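Side-chain contacts in 16S rRNA (adenine(1408)-N(1))-methyltransferase (Escherichia coli, PDB 3P2E), which methylates the N1 position of adenine 1408 in 16S rRNA of assembled 30S subunits, using S-adenosylmethionine, and so confers resistance to various aminoglycosides: residues 195-198 against 199-203; 108-111 against 112-115. All coordinates share one frame; numbering follows the deposited sequence.

Contact 1 of 2, residues 195-198 against 199-203; sequences SLWA and KRLAF. With SAH (S-adenosyl-L-homocysteine), chain C.
Ser195 and Lys199 are tied at the start of helix 196-203, where Lys199 N donates to Ser195 O at 3.0 Å. Ser195 is the N-cap: its OG accepts from Ala198 N at 2.9 Å and donates a hydrogen bond to the carboxylate of S-adenosyl-L-homocysteine, OG lying 2.8 Å from SAH O. A chi1 of 84° places OG between the backbone N and the carbonyl carbon, where it meets both partners. Asn38 accepts from Ser195 N, fixing the backbone of the cap. One turn on, Ala202 N reaches Ala198 O at 2.8 Å. Within the Rossmann-like methyltransferase fold this short helix is part of the connection from strand 178-185 to strand 209-215, and its first turn closes over the amino acid end of the bound product. Trp197 carries the packing. Its CG is anti to the backbone N (chi1 170°), which sets the indole between ligand and helix: SAH SD lies 3.7 Å above one face of the ring, near the rim, while Leu201 CD1 makes a CH-pi contact with the opposite face, 3.9 Å from the centroid of the Trp197 five-membered ring. NE1 donates to Phe105 O, pinning the rotation of the ring. At the far edge of the six-membered ring, Arg200 NH2 comes within 3.7 Å of Trp197 CZ3; the guanidinium and indole planes stand 80° apart, so the ring edge faces the flat of the guanidinium.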
loop_
_atom_site.group_PDB
_atom_site.type_symbol
_atom_site.label_atom_id
_atom_site.label_comp_id
_atom_site.label_asym_id
_atom_site.label_seq_id
_atom_site.Cartn_x
_atom_site.Cartn_y
_atom_site.Cartn_z
ATOM N N SER A 195 2.220 -4.836 -11.317
ATOM C CA SER A 195 1.085 -4.041 -11.785
ATOM C C SER A 195 1.390 -3.492 -13.177
ATOM O O SER A 195 2.549 -3.248 -13.521
ATOM C CB SER A 195 0.758 -2.894 -10.815
ATOM O OG SER A 195 1.560 -1.749 -11.042
ATOM N N LEU A 196 0.350 -3.319 -13.984
ATOM C CA LEU A 196 0.531 -2.817 -15.339
ATOM C C LEU A 196 1.148 -1.420 -15.288
ATOM O O LEU A 196 1.973 -1.063 -16.123
ATOM C CB LEU A 196 -0.813 -2.778 -16.071
ATOM C CG LEU A 196 -1.692 -4.030 -15.954
ATOM C CD1 LEU A 196 -2.941 -3.859 -16.804
ATOM C CD2 LEU A 196 -0.912 -5.258 -16.390
ATOM N N TRP A 197 0.737 -0.640 -14.295
ATOM C CA TRP A 197 1.237 0.717 -14.095
ATOM C C TRP A 197 2.734 0.698 -13.790
ATOM O O TRP A 197 3.504 1.462 -14.375
ATOM C CB TRP A 197 0.448 1.359 -12.943
ATOM C CG TRP A 197 0.955 2.682 -12.398
ATOM C CD1 TRP A 197 1.303 2.943 -11.100
ATOM C CD2 TRP A 197 1.037 3.935 -13.092
ATOM N NE1 TRP A 197 1.584 4.281 -10.941
ATOM C CE2 TRP A 197 1.429 4.913 -12.145
ATOM C CE3 TRP A 197 0.811 4.331 -14.417
ATOM C CZ2 TRP A 197 1.599 6.261 -12.484
ATOM C CZ3 TRP A 197 0.979 5.674 -14.756
ATOM C CH2 TRP A 197 1.370 6.623 -13.788
ATOM N N ALA A 198 3.151 -0.173 -12.879
ATOM C CA ALA A 198 4.568 -0.249 -12.531
ATOM C C ALA A 198 5.405 -0.667 -13.734
ATOM O O ALA A 198 6.510 -0.158 -13.938
ATOM C CB ALA A 198 4.779 -1.227 -11.377
ATOM N N LYS A 199 4.885 -1.601 -14.524
ATOM C CA LYS A 199 5.600 -2.070 -15.709
ATOM C C LYS A 199 5.763 -0.920 -16.701
ATOM O O LYS A 199 6.827 -0.753 -17.295
ATOM C CB LYS A 199 4.846 -3.233 -16.360
ATOM C CG LYS A 199 4.900 -4.536 -15.565
ATOM C CD LYS A 199 6.303 -5.128 -15.568
ATOM C CE LYS A 199 6.376 -6.409 -14.744
ATOM N NZ LYS A 199 5.361 -7.408 -15.175
ATOM N N ARG A 200 4.712 -0.125 -16.875
ATOM C CA ARG A 200 4.792 1.018 -17.778
ATOM C C ARG A 200 5.869 1.985 -17.303
ATOM O O ARG A 200 6.668 2.475 -18.101
ATOM C CB ARG A 200 3.451 1.756 -17.847
ATOM C CG ARG A 200 2.459 1.151 -18.830
ATOM C CD ARG A 200 1.099 1.811 -18.705
ATOM N NE ARG A 200 1.172 3.271 -18.742
ATOM C CZ ARG A 200 0.193 4.071 -18.329
ATOM N NH1 ARG A 200 -0.925 3.549 -17.846
ATOM N NH2 ARG A 200 0.325 5.389 -18.398
ATOM N N LEU A 201 5.894 2.257 -16.000
ATOM C CA LEU A 201 6.888 3.181 -15.458
ATOM C C LEU A 201 8.305 2.631 -15.591
ATOM O O LEU A 201 9.247 3.374 -15.863
ATOM C CB LEU A 201 6.598 3.481 -13.987
ATOM C CG LEU A 201 5.300 4.222 -13.645
ATOM C CD1 LEU A 201 5.118 4.255 -12.129
ATOM C CD2 LEU A 201 5.338 5.642 -14.210
ATOM N N ALA A 202 8.448 1.328 -15.397
ATOM C CA ALA A 202 9.754 0.686 -15.489
ATOM C C ALA A 202 10.263 0.558 -16.919
ATOM O O ALA A 202 11.451 0.749 -17.176
ATOM C CB ALA A 202 9.700 -0.694 -14.848
ATOM N N PHE A 203 9.365 0.242 -17.848
ATOM C CA PHE A 203 9.761 0.034 -19.240
ATOM C C PHE A 203 9.859 1.278 -20.121
ATOM O O PHE A 203 10.420 1.211 -21.211
ATOM C CB PHE A 203 8.811 -0.963 -19.923
ATOM C CG PHE A 203 8.846 -2.355 -19.349
ATOM C CD1 PHE A 203 9.982 -2.846 -18.713
ATOM C CD2 PHE A 203 7.742 -3.196 -19.486
ATOM C CE1 PHE A 203 10.018 -4.156 -18.220
ATOM C CE2 PHE A 203 7.768 -4.506 -19.000
ATOM C CZ PHE A 203 8.909 -4.987 -18.366
HETATM N N SAH C . 0.094 1.090 -6.143
HETATM C CA SAH C . -0.350 1.043 -7.435
HETATM C CB SAH C . -0.716 2.449 -7.919
HETATM C CG SAH C . -1.612 2.581 -9.114
HETATM S SD SAH C . -2.024 4.209 -9.647
HETATM C C SAH C . 0.726 0.284 -8.327
HETATM O O SAH C . 0.134 -0.202 -9.196
HETATM O OXT SAH C . 1.856 0.256 -8.130
HETATM C "C5'" SAH C . -2.535 5.249 -8.273
HETATM C "C4'" SAH C . -3.680 4.480 -7.465
HETATM O "O4'" SAH C . -3.873 5.340 -6.334
HETATM C "C3'" SAH C . -5.007 4.350 -8.186
HETATM O "O3'" SAH C . -5.427 2.951 -8.249
HETATM C "C2'" SAH C . -5.977 5.298 -7.389
HETATM O "O2'" SAH C . -7.328 4.897 -7.330
HETATM C "C1'" SAH C . -5.297 5.355 -6.004
HETATM N N9 SAH C . -5.615 6.609 -5.212
HETATM C C8 SAH C . -5.564 7.932 -5.674
HETATM N N7 SAH C . -5.954 8.806 -4.763
HETATM C C5 SAH C . -6.269 7.957 -3.650
HETATM C C6 SAH C . -6.753 8.381 -2.364
HETATM N N6 SAH C . -6.969 9.683 -2.064
HETATM N N1 SAH C . -6.974 7.344 -1.474
HETATM C C2 SAH C . -6.746 5.999 -1.793
HETATM N N3 SAH C . -6.278 5.601 -3.042
HETATM C C4 SAH C . -6.070 6.651 -3.902
#

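Contact 2 of 2, residues 108-111 against 112-115. With SAH (S-adenosyl-L-homocysteine), chain C.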
loop_
_atom_site.group_PDB
_atom_site.type_symbol
_atom_site.label_atom_id
_atom_site.label_comp_id
_atom_site.label_asym_id
_atom_site.label_seq_id
_atom_site.Cartn_x
_atom_site.Cartn_y
_atom_site.Cartn_z
ATOM N N GLY A 108 -2.503 11.000 -8.663
ATOM C CA GLY A 108 -3.673 11.734 -8.220
ATOM C C GLY A 108 -3.530 12.343 -6.838
ATOM O O GLY A 108 -2.437 12.752 -6.431
ATOM N N THR A 109 -4.633 12.399 -6.101
ATOM C CA THR A 109 -4.605 12.999 -4.774
ATOM C C THR A 109 -3.669 12.287 -3.798
ATOM O O THR A 109 -3.035 12.934 -2.972
ATOM C CB THR A 109 -6.027 13.085 -4.155
ATOM O OG1 THR A 109 -6.581 11.773 -4.009
ATOM C CG2 THR A 109 -6.941 13.906 -5.050
ATOM N N LEU A 110 -3.562 10.965 -3.900
ATOM C CA LEU A 110 -2.693 10.226 -2.987
ATOM C C LEU A 110 -1.240 10.659 -3.146
ATOM O O LEU A 110 -0.508 10.782 -2.159
ATOM C CB LEU A 110 -2.820 8.713 -3.211
ATOM C CG LEU A 110 -2.073 7.824 -2.208
ATOM C CD1 LEU A 110 -2.474 8.189 -0.784
ATOM C CD2 LEU A 110 -2.384 6.355 -2.496
ATOM N N LEU A 111 -0.816 10.893 -4.383
ATOM C CA LEU A 111 0.554 11.333 -4.610
ATOM C C LEU A 111 0.790 12.667 -3.897
ATOM O O LEU A 111 1.801 12.846 -3.220
ATOM C CB LEU A 111 0.838 11.483 -6.110
ATOM C CG LEU A 111 2.194 12.102 -6.479
ATOM C CD1 LEU A 111 3.324 11.238 -5.961
ATOM C CD2 LEU A 111 2.295 12.252 -7.995
ATOM N N GLU A 112 -0.153 13.597 -4.029
ATOM C CA GLU A 112 0.001 14.896 -3.383
ATOM C C GLU A 112 0.026 14.783 -1.854
ATOM O O GLU A 112 0.774 15.497 -1.189
ATOM C CB GLU A 112 -1.109 15.861 -3.823
ATOM C CG GLU A 112 -2.445 15.664 -3.137
ATOM C CD GLU A 112 -3.426 16.785 -3.435
ATOM O OE1 GLU A 112 -3.079 17.961 -3.193
ATOM O OE2 GLU A 112 -4.545 16.491 -3.904
ATOM N N TYR A 113 -0.771 13.879 -1.288
ATOM C CA TYR A 113 -0.787 13.724 0.168
ATOM C C TYR A 113 0.577 13.273 0.677
ATOM O O TYR A 113 0.986 13.625 1.784
ATOM C CB TYR A 113 -1.841 12.705 0.610
ATOM C CG TYR A 113 -3.264 13.101 0.283
ATOM C CD1 TYR A 113 -3.633 14.445 0.195
ATOM C CD2 TYR A 113 -4.247 12.134 0.083
ATOM C CE1 TYR A 113 -4.947 14.814 -0.086
ATOM C CE2 TYR A 113 -5.563 12.494 -0.194
ATOM C CZ TYR A 113 -5.905 13.835 -0.279
ATOM O OH TYR A 113 -7.204 14.197 -0.561
ATOM N N VAL A 114 1.277 12.486 -0.129
ATOM C CA VAL A 114 2.588 12.000 0.271
ATOM C C VAL A 114 3.684 13.039 0.047
ATOM O O VAL A 114 4.533 13.244 0.912
ATOM C CB VAL A 114 2.970 10.702 -0.500
ATOM C CG1 VAL A 114 4.399 10.292 -0.165
ATOM C CG2 VAL A 114 2.012 9.579 -0.136
ATOM N N ILE A 115 3.650 13.705 -1.103
ATOM C CA ILE A 115 4.682 14.680 -1.459
ATOM C C ILE A 115 4.620 16.071 -0.832
ATOM O O ILE A 115 5.667 16.665 -0.546
ATOM C CB ILE A 115 4.752 14.866 -2.996
ATOM C CG1 ILE A 115 4.917 13.507 -3.679
ATOM C CG2 ILE A 115 5.919 15.774 -3.364
ATOM C CD1 ILE A 115 6.074 12.707 -3.173
HETATM N N SAH C . 0.094 1.090 -6.143
HETATM C CA SAH C . -0.350 1.043 -7.435
HETATM C CB SAH C . -0.716 2.449 -7.919
HETATM C CG SAH C . -1.612 2.581 -9.114
HETATM S SD SAH C . -2.024 4.209 -9.647
HETATM C C SAH C . 0.726 0.284 -8.327
HETATM O O SAH C . 0.134 -0.202 -9.196
HETATM O OXT SAH C . 1.856 0.256 -8.130
HETATM C "C5'" SAH C . -2.535 5.249 -8.273
HETATM C "C4'" SAH C . -3.680 4.480 -7.465
HETATM O "O4'" SAH C . -3.873 5.340 -6.334
HETATM C "C3'" SAH C . -5.007 4.350 -8.186
HETATM O "O3'" SAH C . -5.427 2.951 -8.249
HETATM C "C2'" SAH C . -5.977 5.298 -7.389
HETATM O "O2'" SAH C . -7.328 4.897 -7.330
HETATM C "C1'" SAH C . -5.297 5.355 -6.004
HETATM N N9 SAH C . -5.615 6.609 -5.212
HETATM C C8 SAH C . -5.564 7.932 -5.674
HETATM N N7 SAH C . -5.954 8.806 -4.763
HETATM C C5 SAH C . -6.269 7.957 -3.650
HETATM C C6 SAH C . -6.753 8.381 -2.364
HETATM N N6 SAH C . -6.969 9.683 -2.064
HETATM N N1 SAH C . -6.974 7.344 -1.474
HETATM C C2 SAH C . -6.746 5.999 -1.793
HETATM N N3 SAH C . -6.278 5.601 -3.042
HETATM C C4 SAH C . -6.070 6.651 -3.902
#
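Thr109 and Tyr113, one helical turn apart, meet beside the adenine of S-adenosyl-L-homocysteine. SAH N6 donates an almost straight hydrogen bond to Thr109 OG1, 2.9 Å long with an N-H...O angle of 176°; a chi1 of 61° turns OG1 toward the amino group. Tyr113 comes to the same amino group obliquely, its CE2 3.7 Å from SAH N6, and its OH touches Thr109 CB at 3.9 Å. Leu110 lies over a face of the adenine, its CB 3.6 Å from SAH C5 and its CD2 branch above SAH C4. The second shell fixes this wall. Tyr113 OH is hydrogen-bonded to Glu88 OE2, whose other carboxylate oxygen also bonds the ligand. The helix holds its own spacing through Val114 N to Leu110 O and Ile115 N to Leu111 O, the latter 2.9 Å. On the side turned to strand 133-139, Leu111 CD1 packs on Ile115 CG1 at 3.6 Å; both side chains touch Thr139, while Leu110 and Val114 rest on Ile103 of strand 98-104. Helix 108-115 is part of the crossover connection between the parallel strands 98-104 and 133-139, and its first turn forms part of the adenine pocket of a Rossmann-like methyltransferase.

Contacts 1 and 2 hold opposite ends of one ligand: residues 195-198 take the carboxylate, residues 108-111 the adenine amino group. The centres of the two contacts lie 19 Å apart and their nearest atoms about 7 Å, so they do not touch. The loop leading into helix 108-115 bridges them, since Phe105 accepts from Trp197 and Trp107 packs edge-to-face on the same indole. Between the two ends of the ligand lies the sulfur, which carries the transferable methyl group in S-adenosylmethionine. Asp55, Ala87, Leu104 and Gly32 supply further hydrogen bonds to the ligand.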